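Local coordinates for protein D-aminopeptidase (Burkholderia sp. LK4, PDB 5TZB) that probably removes N-terminal residues, beta-amino acids among them, from short peptides, as an Ntn-hydrolase-type beta-aminopeptidase of peptidase family S58, at residues T65-E71 with P110-N115. Numbering follows the deposited sequence.
Sequences TGVTVIE and PIAYTN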
# COMPACT_ATOMS: atom_id res chain seq x y z
N THR C 65 20.20 -24.79 11.99
CA THR C 65 18.93 -24.16 11.67
C THR C 65 17.85 -24.66 12.62
O THR C 65 18.15 -25.30 13.62
CB THR C 65 18.51 -24.43 10.20
OG1 THR C 65 17.41 -23.60 9.84
CG2 THR C 65 18.13 -25.89 10.00
N GLY C 66 16.60 -24.35 12.31
CA GLY C 66 15.50 -24.80 13.14
C GLY C 66 14.24 -23.99 12.91
O GLY C 66 14.08 -23.33 11.89
N VAL C 67 13.34 -24.05 13.88
CA VAL C 67 12.10 -23.34 13.77
C VAL C 67 11.67 -22.82 15.15
O VAL C 67 11.84 -23.50 16.16
CB VAL C 67 11.01 -24.25 13.11
CG1 VAL C 67 10.96 -25.60 13.77
CG2 VAL C 67 9.64 -23.60 13.13
N THR C 68 11.14 -21.60 15.16
CA THR C 68 10.56 -21.00 16.36
C THR C 68 9.07 -20.78 16.14
O THR C 68 8.67 -20.34 15.06
CB THR C 68 11.22 -19.67 16.71
OG1 THR C 68 12.59 -19.89 17.05
CG2 THR C 68 10.51 -19.01 17.89
N VAL C 69 8.25 -21.10 17.14
CA VAL C 69 6.82 -20.85 17.02
C VAL C 69 6.34 -19.90 18.10
O VAL C 69 6.85 -19.87 19.22
CB VAL C 69 5.98 -22.15 17.10
CG1 VAL C 69 6.25 -23.04 15.90
CG2 VAL C 69 6.25 -22.89 18.37
N ILE C 70 5.38 -19.07 17.70
CA ILE C 70 4.68 -18.19 18.62
C ILE C 70 3.23 -18.57 18.58
O ILE C 70 2.60 -18.55 17.51
CB ILE C 70 4.81 -16.70 18.23
CG1 ILE C 70 6.27 -16.30 18.00
CG2 ILE C 70 4.16 -15.81 19.28
CD1 ILE C 70 6.40 -14.94 17.34
N GLU C 71 2.68 -18.91 19.74
CA GLU C 71 1.23 -19.09 19.87
C GLU C 71 0.66 -17.77 20.37
O GLU C 71 1.09 -17.28 21.41
CB GLU C 71 0.87 -20.23 20.83
CG GLU C 71 1.33 -21.61 20.39
CD GLU C 71 0.43 -22.24 19.33
OE1 GLU C 71 -0.46 -21.55 18.77
OE2 GLU C 71 0.60 -23.46 19.08
N PRO C 110 -0.85 -20.15 14.58
CA PRO C 110 0.44 -19.76 15.15
C PRO C 110 1.29 -19.02 14.12
O PRO C 110 0.98 -19.02 12.92
CB PRO C 110 1.11 -21.10 15.49
CG PRO C 110 0.04 -22.11 15.45
CD PRO C 110 -1.05 -21.62 14.56
N ILE C 111 2.35 -18.42 14.63
CA ILE C 111 3.39 -17.79 13.84
C ILE C 111 4.66 -18.61 13.97
O ILE C 111 5.01 -19.02 15.07
CB ILE C 111 3.69 -16.36 14.32
CG1 ILE C 111 2.44 -15.50 14.21
CG2 ILE C 111 4.85 -15.74 13.53
CD1 ILE C 111 2.52 -14.23 15.05
N ALA C 112 5.37 -18.81 12.86
CA ALA C 112 6.61 -19.55 12.91
C ALA C 112 7.73 -18.79 12.19
O ALA C 112 7.49 -18.07 11.22
CB ALA C 112 6.43 -20.94 12.33
N TYR C 113 8.94 -18.90 12.74
CA TYR C 113 10.16 -18.41 12.12
C TYR C 113 11.02 -19.60 11.68
O TYR C 113 11.17 -20.54 12.45
CB TYR C 113 11.00 -17.58 13.10
CG TYR C 113 10.41 -16.30 13.63
CD1 TYR C 113 9.26 -15.73 13.09
CD2 TYR C 113 11.04 -15.63 14.67
CE1 TYR C 113 8.76 -14.54 13.60
CE2 TYR C 113 10.55 -14.45 15.18
CZ TYR C 113 9.41 -13.91 14.64
OH TYR C 113 8.94 -12.72 15.16
N THR C 114 11.62 -19.54 10.49
CA THR C 114 12.59 -20.57 10.11
C THR C 114 13.57 -19.99 9.07
O THR C 114 13.67 -18.79 8.93
CB THR C 114 11.89 -21.84 9.59
OG1 THR C 114 12.85 -22.89 9.42
CG2 THR C 114 11.16 -21.57 8.29
N ASN C 115 14.31 -20.84 8.35
CA ASN C 115 15.19 -20.35 7.29
C ASN C 115 14.46 -20.24 5.95
O ASN C 115 13.38 -20.81 5.80
CB ASN C 115 16.41 -21.26 7.14
CG ASN C 115 16.05 -22.62 6.58
OD1 ASN C 115 15.84 -22.77 5.37
ND2 ASN C 115 16.00 -23.63 7.44
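Thr-68 and Tyr-113 exchange both backbone hydrogen bonds, and so do Ile-70 and Ile-111. The two strands run antiparallel, with Ile-70 N to Ile-111 O at 2.7 Å and nearly straight. Between these pairs sits the non-hydrogen-bonded pair Val-69 and Ala-112. On the N-terminal side of Thr-68, side chains take over from the backbone. Thr-114 OG1 donates to Gly-66 O at 2.8 Å, tilted from the carbonyl plane. The Thr-114 hydroxyl swings anti to its own N (chi1 -171°), which brings it to that oxygen. One residue further on, Asn-115 ND2 donates to Thr-65 OG1 at 2.8 Å, and the two side chains cross at about a right angle. Thr-65 OG1 also bonds Asp-150, while Asn-115 OD1 takes the backbone N-H of His-117, so both ends of the amide are held.

On one face, Ile-70 CB lies 4.1 Å from Ile-111 CB. Ile-70 CD1 approaches the phenol end of the Tyr-113 ring obliquely, 4.2 Å from Tyr-113 CZ. This face packs against strands 213-220 and 260-266, where Tyr-113 OH bonds Leu-217 O and Thr-263. Thr-68 OG1 bonds His-51 and Gly-185. On the other face, the Ala-112 methyl meets Val-69 CG1 at 4.1 Å, and Val-69 packs against Ala-169 and Leu-170 of helix 163-172. At the C-terminal end of 65-71, Glu-71 bends at chi2 (-79°) and lies alongside the Pro-110 ring, with Glu-71 OE1 3.4 Å from Pro-110 CG; the same oxygen makes a long, weak ion pair with Arg-48.

The contact joins two inner strands of one sheet, consistent with the S58 fold. Asn-115 N is buried with no partner in the model. Paired backbone bonds set the register; hydroxyl and amide groups continue the polar link, in a contact buried except at Glu-71.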